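Local coordinates for protein LigF (Sphingobium sp. SYK-6, PDB 4XT0) that cleaves beta-aryl ether bonds in lignin breakdown as a glutathione-dependent beta-etherase of the glutathione transferase superfamily, at residues Phe94-Ala97 with Glu98-Trp102; Lys104-Asp107 with Glu108-Trp112; Glu179-Leu182 with Ser183-Tyr187; Thr191-Ser194 with Leu195-Cys199. All blocks are in the same frame, centred on the assembly; numbering follows the deposited sequence.

How the contacts relate
All four contacts are local and lie in the helical C-terminal domain. Contacts 1 and 2, both partly buried, follow each other along helix 93-121 and reach the second subunit; contact 1 sets charged chains side by side, whereas contact 2 combines an aromatic cluster with a salt bridge elsewhere on the helix. Contact 4, largely buried, opens helix 195-204 with a capping box and packs on contact 1 through Met99 and Ser194. Contact 3 is the surface contact, closing helix 161-182 mostly through carbonyl oxygens that accept from backbone and side chains; its Tyr187 lies against Tyr193 and Asp197 of contact 4. The loop after helix 161-182 thus touches the start of helix 195-204.

Contact 1: residues Phe94-Ala97 with Glu98-Trp102; sequences FKRA and EMRVW
Arg96 runs alongside Arg100, one turn further along helix 93-121, and sets its CG over one face of the Arg100 guanidinium. Arg96 CG stands 3.7 Å above that plane, toward the rim, and Arg96 CD comes 3.6 Å from Arg100 NH2. The Arg96 chain bends at chi3 (-67°), and the two guanidinium planes end up nearly perpendicular, at 88°. A water in the plane of both groups accepts from Arg96 NH1 at 2.8 Å and from Arg100 NH2 at 3.0 Å. Arg96 was modelled in two conformers, so this water bridge is less certain. Met99 CE reaches to 4.1 Å from Arg96 CG. Lys95 and Glu98 run alongside each other, with NZ of Lys95 and OE1 of Glu98 4.2 Å apart, too far for a salt bridge; Lys95 is paired instead with Asp190. Beneath these chains run regular helical bonds, such as Arg100 N to Arg96 O at 3.1 Å. Further out, Arg96 NE donates to Pro90 O, while Arg100 forms salt bridges with Glu75 and with Asp79 of the second subunit. A leucine in place of Arg100 would probably leave both carboxylates without their mate and strip the Arg96 stem of its flat cover. Two acids, one from each subunit, probably offset the charge of Arg100, so that a second arginine can lie beside it through its hydrocarbon part.

Contact 2: residues Lys104-Asp107 with Glu108-Trp112; sequences KWVD and EYFCW
The first torsion of Trp105 (chi1 178°) lays the indole along the helix over the CB atoms of Tyr109 and Phe110, whose own matching torsions only direct their rings. Tyr109 CB sits over the five-membered ring, 3.8 Å from Trp105 NE1, and Phe110 CB over the six-membered ring, 3.7 Å from Trp105 CZ3; both are CH-pi contacts. The rings themselves are nearly parallel to the indole, at 14° for Tyr109 and 26° for Phe110, but slid so that they barely overlap. A pi-type turn of helix 93-121 underlies this aromatic cluster: Phe110 N donates to Trp105 O at 3.2 Å and Cys111 N to Val106 O at 2.9 Å, each spanning five residues. Elsewhere on the helix, the Lys104 chain bends at chi3 and chi4 so that NZ curls round to the Glu108 carboxylate. Lys104 NZ meets the syn lone pair of Glu108 OE2 at 2.8 Å in a salt bridge, with a weak bond to Glu108 OE1 at 3.3 Å. The ammonium also pairs with Glu69 of the second subunit, and Tyr109 OH bonds to Glu147 of that subunit. Asp107, whose side chain comes within about 4 Å of bound glutathione (nearest atoms), is held by Thr71 and Lys19. Gripped by acids of both subunits, the Lys104 ammonium probably ties this turn to the dimer interface, while the indole is held mainly by apolar and CH-pi contacts.

Contact 3: residues Glu179-Leu182 with Ser183-Tyr187; sequences EETL and SKQDY
Glu179 and Ser183 form the last regular turn of helix 161-182, Ser183 N donating to Glu179 O at 2.9 Å; the chain then tightens, with Lys184 N bonded to Thr181 O at 2.9 Å and Gln185 N reaching the same oxygen only weakly. Ser183 adds its hydroxyl: with OG turned between the backbone N and the carbonyl carbon (chi1 68°), it donates to Glu179 O at 2.8 Å, so two donors from one residue grip that carbonyl. The extended Lys184 chain doubles back along the helix, and its NZ meets a lone pair of Glu180 O at 3.1 Å, in the carbonyl plane. Lysine and serine thus serve carbonyl oxygens near the helix end, where the negative end of the helix dipole would probably suit an ammonium group. Gln185 lies across Thr181, its NE2 3.7 Å from Thr181 CG2, and the same NE2 donates to Tyr187 O at 2.8 Å almost within its own amide plane. Replacing Gln185 by alanine would probably leave Tyr187 O without this donor, open a gap beside the Thr181 methyl and let the loop swing more freely. Leu182 points CD2 at the turning backbone, 3.9 Å from Gln185 O. Beyond the two segments, the Glu179 carboxylate accepts from Gly225 N and Leu226 N at the start of helix 224-235, Leu182 packs on Leu226 and Trp229 of that helix, and Tyr187 leans on Arg232, so the helix end and its loop rest against helix 224-235.

Contact 4: residues Thr191-Ser194 with Leu195-Cys199; sequences TGYS and LADIC
A capping box starts helix 195-204, with Ser194 as N-cap and Asp197 three residues on. Ser194 OG accepts from Ala196 N at 3.0 Å, and in return Ser194 N donates to Asp197 OD2 at 2.9 Å, arriving on the anti lone pair of that oxygen. A chi1 of 77° turns the serine OG in over the first turn, where it can meet that N-H. A water close to this pair lies 2.9 Å from Ser194 OG and 2.6 Å from Asp197 OD2. Tyr193, just ahead of the cap, folds its ring against the same turn: CD1 of Tyr193 is 3.9 Å from Asp197 CB, and Tyr193 CZ is 3.8 Å from Ile198 CG1. Contact between the residue before the N-cap and the fourth helical residue is a hydrophobic staple, and staple and Ser-X-X-Asp box together are a familiar feature of the corresponding core helix in glutathione transferases. The ring lies almost parallel to the Asp197 carboxylate, their planes 8° apart. Asp197 OD1 in turn accepts from Leu188 N and Trp229 NE1, which fixes the carboxylate from the far oxygen, and Tyr193 makes a cation-pi contact with Arg236.

Contact 1: residues Phe94-Ala97 with Glu98-Trp102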
loop_
_atom_site.group_PDB
_atom_site.type_symbol
_atom_site.label_atom_id
_atom_site.label_comp_id
_atom_site.label_asym_id
_atom_site.label_seq_id
_atom_site.Cartn_x
_atom_site.Cartn_y
_atom_site.Cartn_z
ATOM N N PHE A 94 9.207 7.211 15.696
ATOM C CA PHE A 94 7.980 6.516 16.064
ATOM C C PHE A 94 6.760 7.232 15.462
ATOM O O PHE A 94 5.820 6.584 14.981
ATOM C CB PHE A 94 7.837 6.404 17.583
ATOM C CG PHE A 94 6.530 5.782 18.017
ATOM C CD1 PHE A 94 6.290 4.427 17.813
ATOM C CD2 PHE A 94 5.550 6.542 18.647
ATOM C CE1 PHE A 94 5.082 3.842 18.212
ATOM C CE2 PHE A 94 4.341 5.963 19.054
ATOM C CZ PHE A 94 4.110 4.609 18.833
ATOM N N LYS A 95 6.801 8.565 15.447
ATOM C CA LYS A 95 5.710 9.362 14.868
ATOM C C LYS A 95 5.732 9.272 13.340
ATOM O O LYS A 95 4.680 9.260 12.715
ATOM C CB LYS A 95 5.793 10.821 15.327
ATOM C CG LYS A 95 5.618 10.986 16.848
ATOM C CD LYS A 95 4.222 10.542 17.279
ATOM C CE LYS A 95 4.064 10.637 18.804
ATOM N NZ LYS A 95 2.670 10.331 19.189
ATOM N N ARG A 96 6.929 9.196 12.755
ATOM C CA ARG A 96 7.054 9.007 11.310
ATOM C C ARG A 96 6.506 7.632 10.905
ATOM O O ARG A 96 5.911 7.494 9.838
ATOM C CB ARG A 96 8.515 9.162 10.842
ATOM C CG ARG A 96 8.668 9.179 9.311
ATOM C CD ARG A 96 10.122 9.378 8.839
ATOM N NE ARG A 96 10.633 10.704 9.175
ATOM C CZ ARG A 96 11.781 11.208 8.723
ATOM N NH1 ARG A 96 12.559 10.508 7.905
ATOM N NH2 ARG A 96 12.155 12.412 9.100
ATOM N N ALA A 97 6.682 6.622 11.762
ATOM C CA ALA A 97 6.072 5.305 11.528
ATOM C C ALA A 97 4.545 5.384 11.526
ATOM O O ALA A 97 3.869 4.820 10.659
ATOM C CB ALA A 97 6.548 4.283 12.585
ATOM N N GLU A 98 4.000 6.073 12.515
ATOM C CA GLU A 98 2.557 6.255 12.605
ATOM C C GLU A 98 2.024 6.976 11.358
ATOM O O GLU A 98 0.965 6.629 10.833
ATOM C CB GLU A 98 2.230 7.034 13.880
ATOM C CG GLU A 98 0.785 7.182 14.186
ATOM C CD GLU A 98 0.561 7.764 15.568
ATOM O OE1 GLU A 98 1.366 7.452 16.482
ATOM O OE2 GLU A 98 -0.409 8.542 15.728
ATOM N N MET A 99 2.779 7.969 10.890
ATOM C CA MET A 99 2.475 8.676 9.645
ATOM C C MET A 99 2.343 7.708 8.446
ATOM O O MET A 99 1.385 7.798 7.673
ATOM C CB MET A 99 3.564 9.726 9.359
ATOM C CG MET A 99 3.300 10.656 8.160
ATOM S SD MET A 99 4.814 11.333 7.392
ATOM C CE MET A 99 5.551 9.859 6.705
ATOM N N ARG A 100 3.299 6.789 8.309
ATOM C CA ARG A 100 3.301 5.830 7.202
ATOM C C ARG A 100 2.153 4.851 7.301
ATOM O O ARG A 100 1.673 4.388 6.273
ATOM C CB ARG A 100 4.631 5.044 7.128
ATOM C CG ARG A 100 5.828 5.922 6.824
ATOM C CD ARG A 100 7.102 5.123 6.413
ATOM N NE ARG A 100 8.042 6.114 5.885
ATOM C CZ ARG A 100 9.199 6.442 6.445
ATOM N NH1 ARG A 100 9.622 5.808 7.534
ATOM N NH2 ARG A 100 9.942 7.396 5.896
ATOM N N VAL A 101 1.723 4.516 8.523
ATOM C CA VAL A 101 0.549 3.662 8.683
ATOM C C VAL A 101 -0.646 4.368 8.021
ATOM O O VAL A 101 -1.429 3.738 7.311
ATOM C CB VAL A 101 0.248 3.340 10.168
ATOM C CG1 VAL A 101 -1.096 2.598 10.303
ATOM C CG2 VAL A 101 1.371 2.478 10.765
ATOM N N TRP A 102 -0.764 5.681 8.227
ATOM C CA TRP A 102 -1.836 6.456 7.583
ATOM C C TRP A 102 -1.692 6.530 6.076
ATOM O O TRP A 102 -2.691 6.451 5.356
ATOM C CB TRP A 102 -1.900 7.899 8.128
ATOM C CG TRP A 102 -2.622 8.015 9.433
ATOM C CD1 TRP A 102 -2.071 8.280 10.646
ATOM C CD2 TRP A 102 -4.026 7.864 9.642
ATOM N NE1 TRP A 102 -3.042 8.306 11.609
ATOM C CE2 TRP A 102 -4.253 8.043 11.029
ATOM C CE3 TRP A 102 -5.118 7.590 8.814
ATOM C CZ2 TRP A 102 -5.527 7.970 11.593
ATOM C CZ3 TRP A 102 -6.387 7.513 9.379
ATOM C CH2 TRP A 102 -6.578 7.705 10.755
HETATM O O HOH W 1 12.712 7.953 6.798
#

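Contact 2: residues Lys104-Asp107 with Glu108-Trp112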
loop_
_atom_site.group_PDB
_atom_site.type_symbol
_atom_site.label_atom_id
_atom_site.label_comp_id
_atom_site.label_asym_id
_atom_site.label_seq_id
_atom_site.Cartn_x
_atom_site.Cartn_y
_atom_site.Cartn_z
ATOM N N LYS A 104 -0.040 4.562 3.953
ATOM C CA LYS A 104 -0.206 3.291 3.264
ATOM C C LYS A 104 -1.667 2.834 3.362
ATOM O O LYS A 104 -2.164 2.141 2.480
ATOM C CB LYS A 104 0.757 2.233 3.821
ATOM C CG LYS A 104 0.316 1.587 5.151
ATOM C CD LYS A 104 1.526 0.892 5.805
ATOM C CE LYS A 104 2.078 -0.252 4.933
ATOM N NZ LYS A 104 1.107 -1.430 4.919
ATOM N N TRP A 105 -2.370 3.255 4.409
ATOM C CA TRP A 105 -3.788 2.945 4.516
ATOM C C TRP A 105 -4.589 3.672 3.428
ATOM O O TRP A 105 -5.572 3.149 2.928
ATOM C CB TRP A 105 -4.310 3.310 5.898
ATOM C CG TRP A 105 -5.766 3.077 6.093
ATOM C CD1 TRP A 105 -6.393 1.886 6.325
ATOM C CD2 TRP A 105 -6.774 4.085 6.123
ATOM N NE1 TRP A 105 -7.747 2.092 6.485
ATOM C CE2 TRP A 105 -8.007 3.433 6.371
ATOM C CE3 TRP A 105 -6.769 5.474 5.961
ATOM C CZ2 TRP A 105 -9.216 4.126 6.451
ATOM C CZ3 TRP A 105 -7.970 6.163 6.051
ATOM C CH2 TRP A 105 -9.176 5.485 6.294
ATOM N N VAL A 106 -4.155 4.870 3.055
ATOM C CA VAL A 106 -4.765 5.531 1.908
ATOM C C VAL A 106 -4.542 4.695 0.655
ATOM O O VAL A 106 -5.496 4.427 -0.082
ATOM C CB VAL A 106 -4.213 6.949 1.685
ATOM C CG1 VAL A 106 -4.742 7.532 0.362
ATOM C CG2 VAL A 106 -4.595 7.831 2.832
ATOM N N ASP A 107 -3.297 4.248 0.446
ATOM C CA ASP A 107 -2.940 3.426 -0.729
ATOM C C ASP A 107 -3.605 2.054 -0.780
ATOM O O ASP A 107 -3.811 1.506 -1.866
ATOM C CB ASP A 107 -1.414 3.218 -0.805
ATOM C CG ASP A 107 -0.671 4.455 -1.309
ATOM O OD1 ASP A 107 -1.211 5.189 -2.171
ATOM O OD2 ASP A 107 0.459 4.707 -0.846
ATOM N N GLU A 108 -3.914 1.478 0.375
ATOM C CA GLU A 108 -4.378 0.091 0.408
ATOM C C GLU A 108 -5.868 -0.058 0.681
ATOM O O GLU A 108 -6.402 -1.153 0.562
ATOM C CB GLU A 108 -3.593 -0.693 1.466
ATOM C CG GLU A 108 -2.085 -0.709 1.175
ATOM C CD GLU A 108 -1.232 -1.102 2.370
ATOM O OE1 GLU A 108 -1.754 -1.814 3.253
ATOM O OE2 GLU A 108 -0.031 -0.708 2.408
ATOM N N TYR A 109 -6.533 1.021 1.080
ATOM C CA TYR A 109 -7.952 0.909 1.458
ATOM C C TYR A 109 -8.785 2.127 1.049
ATOM O O TYR A 109 -9.715 2.012 0.257
ATOM C CB TYR A 109 -8.048 0.675 2.975
ATOM C CG TYR A 109 -9.406 0.219 3.480
ATOM C CD1 TYR A 109 -9.701 -1.136 3.612
ATOM C CD2 TYR A 109 -10.387 1.141 3.845
ATOM C CE1 TYR A 109 -10.962 -1.566 4.088
ATOM C CE2 TYR A 109 -11.631 0.725 4.327
ATOM C CZ TYR A 109 -11.909 -0.625 4.447
ATOM O OH TYR A 109 -13.135 -1.035 4.922
ATOM N N PHE A 110 -8.434 3.294 1.590
ATOM C CA PHE A 110 -9.287 4.484 1.500
ATOM C C PHE A 110 -9.410 5.011 0.068
ATOM O O PHE A 110 -10.514 5.321 -0.391
ATOM C CB PHE A 110 -8.744 5.584 2.440
ATOM C CG PHE A 110 -9.609 6.833 2.522
ATOM C CD1 PHE A 110 -10.967 6.792 2.246
ATOM C CD2 PHE A 110 -9.040 8.054 2.873
ATOM C CE1 PHE A 110 -11.737 7.936 2.312
ATOM C CE2 PHE A 110 -9.809 9.212 2.950
ATOM C CZ PHE A 110 -11.162 9.155 2.665
ATOM N N CYS A 111 -8.290 5.128 -0.639
ATOM C CA CYS A 111 -8.343 5.654 -1.997
ATOM C C CYS A 111 -9.225 4.782 -2.887
ATOM O O CYS A 111 -10.015 5.293 -3.667
ATOM C CB CYS A 111 -6.947 5.758 -2.617
ATOM S SG CYS A 111 -6.993 6.283 -4.360
ATOM N N TRP A 112 -9.109 3.467 -2.750
ATOM C CA TRP A 112 -9.759 2.579 -3.706
ATOM C C TRP A 112 -11.282 2.488 -3.587
ATOM O O TRP A 112 -11.977 2.361 -4.607
ATOM C CB TRP A 112 -9.125 1.182 -3.618
ATOM C CG TRP A 112 -7.647 1.207 -3.902
ATOM C CD1 TRP A 112 -6.673 0.549 -3.209
ATOM C CD2 TRP A 112 -6.968 1.961 -4.930
ATOM N NE1 TRP A 112 -5.440 0.824 -3.751
ATOM C CE2 TRP A 112 -5.593 1.689 -4.803
ATOM C CE3 TRP A 112 -7.393 2.827 -5.950
ATOM C CZ2 TRP A 112 -4.636 2.254 -5.652
ATOM C CZ3 TRP A 112 -6.441 3.391 -6.789
ATOM C CH2 TRP A 112 -5.080 3.099 -6.636
#

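Contact 3: residues Glu179-Leu182 with Ser183-Tyr187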
loop_
_atom_site.group_PDB
_atom_site.type_symbol
_atom_site.label_atom_id
_atom_site.label_comp_id
_atom_site.label_asym_id
_atom_site.label_seq_id
_atom_site.Cartn_x
_atom_site.Cartn_y
_atom_site.Cartn_z
ATOM N N GLU A 179 -12.666 9.919 11.685
ATOM C CA GLU A 179 -13.365 10.666 12.711
ATOM C C GLU A 179 -12.909 10.236 14.091
ATOM O O GLU A 179 -12.795 11.051 14.997
ATOM C CB GLU A 179 -14.874 10.474 12.590
ATOM C CG GLU A 179 -15.655 11.265 13.614
ATOM C CD GLU A 179 -15.565 12.748 13.352
ATOM O OE1 GLU A 179 -15.154 13.119 12.229
ATOM O OE2 GLU A 179 -15.900 13.543 14.258
ATOM N N GLU A 180 -12.661 8.941 14.235
ATOM C CA GLU A 180 -12.132 8.372 15.467
ATOM C C GLU A 180 -10.903 9.148 15.964
ATOM O O GLU A 180 -10.724 9.331 17.163
ATOM C CB GLU A 180 -11.790 6.901 15.233
ATOM C CG GLU A 180 -11.220 6.153 16.409
ATOM C CD GLU A 180 -10.954 4.691 16.075
ATOM O OE1 GLU A 180 -11.672 4.133 15.213
ATOM O OE2 GLU A 180 -10.027 4.099 16.668
ATOM N N THR A 181 -10.076 9.633 15.042
ATOM C CA THR A 181 -8.859 10.338 15.439
ATOM C C THR A 181 -9.073 11.855 15.418
ATOM O O THR A 181 -8.722 12.559 16.374
ATOM C CB THR A 181 -7.664 9.962 14.530
ATOM O OG1 THR A 181 -7.315 8.585 14.737
ATOM C CG2 THR A 181 -6.455 10.847 14.816
ATOM N N LEU A 182 -9.688 12.351 14.350
ATOM C CA LEU A 182 -9.819 13.800 14.141
ATOM C C LEU A 182 -10.843 14.455 15.062
ATOM O O LEU A 182 -10.863 15.676 15.208
ATOM C CB LEU A 182 -10.164 14.091 12.674
ATOM C CG LEU A 182 -9.001 13.713 11.749
ATOM C CD1 LEU A 182 -9.413 13.744 10.272
ATOM C CD2 LEU A 182 -7.816 14.643 11.997
ATOM N N SER A 183 -11.676 13.639 15.695
ATOM C CA SER A 183 -12.579 14.127 16.723
ATOM C C SER A 183 -11.835 14.395 18.032
ATOM O O SER A 183 -12.428 14.885 18.983
ATOM C CB SER A 183 -13.710 13.123 16.973
ATOM O OG SER A 183 -13.207 11.935 17.579
ATOM N N LYS A 184 -10.545 14.078 18.078
ATOM C CA LYS A 184 -9.778 14.211 19.317
ATOM C C LYS A 184 -8.524 15.068 19.170
ATOM O O LYS A 184 -7.927 15.466 20.162
ATOM C CB LYS A 184 -9.393 12.825 19.842
ATOM C CG LYS A 184 -10.571 12.034 20.361
ATOM C CD LYS A 184 -10.377 10.541 20.180
ATOM C CE LYS A 184 -11.678 9.799 20.477
ATOM N NZ LYS A 184 -11.694 8.420 19.915
ATOM N N GLN A 185 -8.108 15.338 17.937
ATOM C CA GLN A 185 -6.891 16.113 17.712
ATOM C C GLN A 185 -6.946 16.767 16.334
ATOM O O GLN A 185 -7.773 16.380 15.511
ATOM C CB GLN A 185 -5.638 15.221 17.855
ATOM C CG GLN A 185 -5.570 14.031 16.908
ATOM C CD GLN A 185 -4.422 13.078 17.240
ATOM O OE1 GLN A 185 -4.295 12.617 18.371
ATOM N NE2 GLN A 185 -3.593 12.770 16.245
ATOM N N ASP A 186 -6.076 17.750 16.093
ATOM C CA ASP A 186 -6.163 18.604 14.904
ATOM C C ASP A 186 -5.658 17.929 13.632
ATOM O O ASP A 186 -6.132 18.228 12.540
ATOM C CB ASP A 186 -5.381 19.907 15.101
ATOM C CG ASP A 186 -6.103 20.911 16.003
ATOM O OD1 ASP A 186 -7.287 20.691 16.344
ATOM O OD2 ASP A 186 -5.467 21.928 16.366
ATOM N N TYR A 187 -4.692 17.033 13.771
ATOM C CA TYR A 187 -4.096 16.380 12.607
ATOM C C TYR A 187 -3.940 14.895 12.882
ATOM O O TYR A 187 -4.015 14.470 14.031
ATOM C CB TYR A 187 -2.742 17.019 12.258
ATOM C CG TYR A 187 -2.842 18.472 11.806
ATOM C CD1 TYR A 187 -3.290 18.789 10.529
ATOM C CD2 TYR A 187 -2.472 19.516 12.646
ATOM C CE1 TYR A 187 -3.378 20.096 10.102
ATOM C CE2 TYR A 187 -2.562 20.848 12.220
ATOM C CZ TYR A 187 -3.011 21.125 10.944
ATOM O OH TYR A 187 -3.111 22.428 10.492
#

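Contact 4: residues Thr191-Ser194 with Leu195-Cys199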
loop_
_atom_site.group_PDB
_atom_site.type_symbol
_atom_site.label_atom_id
_atom_site.label_comp_id
_atom_site.label_asym_id
_atom_site.label_seq_id
_atom_site.Cartn_x
_atom_site.Cartn_y
_atom_site.Cartn_z
ATOM N N THR A 191 2.007 15.069 16.344
ATOM C CA THR A 191 3.137 15.989 16.169
ATOM C C THR A 191 2.795 17.101 15.168
ATOM O O THR A 191 3.580 18.031 14.961
ATOM C CB THR A 191 4.406 15.263 15.673
ATOM O OG1 THR A 191 4.042 14.305 14.668
ATOM C CG2 THR A 191 5.093 14.549 16.832
ATOM N N GLY A 192 1.627 16.993 14.539
ATOM C CA GLY A 192 1.155 18.046 13.655
ATOM C C GLY A 192 1.086 17.647 12.192
ATOM O O GLY A 192 1.283 16.486 11.832
ATOM N N TYR A 193 0.799 18.632 11.352
ATOM C CA TYR A 193 0.565 18.436 9.926
ATOM C C TYR A 193 1.681 17.672 9.242
ATOM O O TYR A 193 2.855 18.017 9.395
ATOM C CB TYR A 193 0.398 19.801 9.282
ATOM C CG TYR A 193 0.046 19.838 7.815
ATOM C CD1 TYR A 193 -1.227 19.504 7.377
ATOM C CD2 TYR A 193 0.975 20.286 6.874
ATOM C CE1 TYR A 193 -1.573 19.590 6.033
ATOM C CE2 TYR A 193 0.643 20.385 5.524
ATOM C CZ TYR A 193 -0.636 20.038 5.115
ATOM O OH TYR A 193 -1.003 20.150 3.797
ATOM N N SER A 194 1.318 16.637 8.478
ATOM C CA SER A 194 2.319 15.773 7.868
ATOM C C SER A 194 1.788 15.212 6.559
ATOM O O SER A 194 0.653 15.507 6.157
ATOM C CB SER A 194 2.699 14.629 8.817
ATOM O OG SER A 194 1.691 13.608 8.830
ATOM N N LEU A 195 2.623 14.418 5.895
ATOM C CA LEU A 195 2.214 13.655 4.711
ATOM C C LEU A 195 0.960 12.796 4.981
ATOM O O LEU A 195 0.192 12.544 4.060
ATOM C CB LEU A 195 3.356 12.748 4.219
ATOM C CG LEU A 195 4.649 13.428 3.748
ATOM C CD1 LEU A 195 5.612 12.377 3.195
ATOM C CD2 LEU A 195 4.366 14.532 2.721
ATOM N N ALA A 196 0.754 12.356 6.226
ATOM C CA ALA A 196 -0.489 11.640 6.566
ATOM C C ALA A 196 -1.714 12.474 6.240
ATOM O O ALA A 196 -2.672 11.975 5.624
ATOM C CB ALA A 196 -0.526 11.251 8.050
ATOM N N ASP A 197 -1.711 13.729 6.694
ATOM C CA ASP A 197 -2.838 14.618 6.418
ATOM C C ASP A 197 -2.999 14.857 4.922
ATOM O O ASP A 197 -4.108 14.780 4.396
ATOM C CB ASP A 197 -2.677 15.943 7.174
ATOM C CG ASP A 197 -2.516 15.723 8.670
ATOM O OD1 ASP A 197 -3.536 15.415 9.345
ATOM O OD2 ASP A 197 -1.368 15.818 9.166
ATOM N N ILE A 198 -1.889 15.117 4.234
ATOM C CA ILE A 198 -1.925 15.408 2.799
ATOM C C ILE A 198 -2.493 14.221 1.992
ATOM O O ILE A 198 -3.393 14.390 1.158
ATOM C CB ILE A 198 -0.500 15.781 2.280
ATOM C CG1 ILE A 198 -0.123 17.197 2.714
ATOM C CG2 ILE A 198 -0.414 15.660 0.764
ATOM C CD1 ILE A 198 1.371 17.517 2.472
ATOM N N CYS A 199 -1.999 13.017 2.269
ATOM C CA CYS A 199 -2.429 11.840 1.508
ATOM C C CYS A 199 -3.908 11.537 1.750
ATOM O O CYS A 199 -4.627 11.152 0.824
ATOM C CB CYS A 199 -1.567 10.622 1.861
ATOM S SG CYS A 199 0.183 10.743 1.302
HETATM O O HOH W 2 -0.207 14.230 10.864
#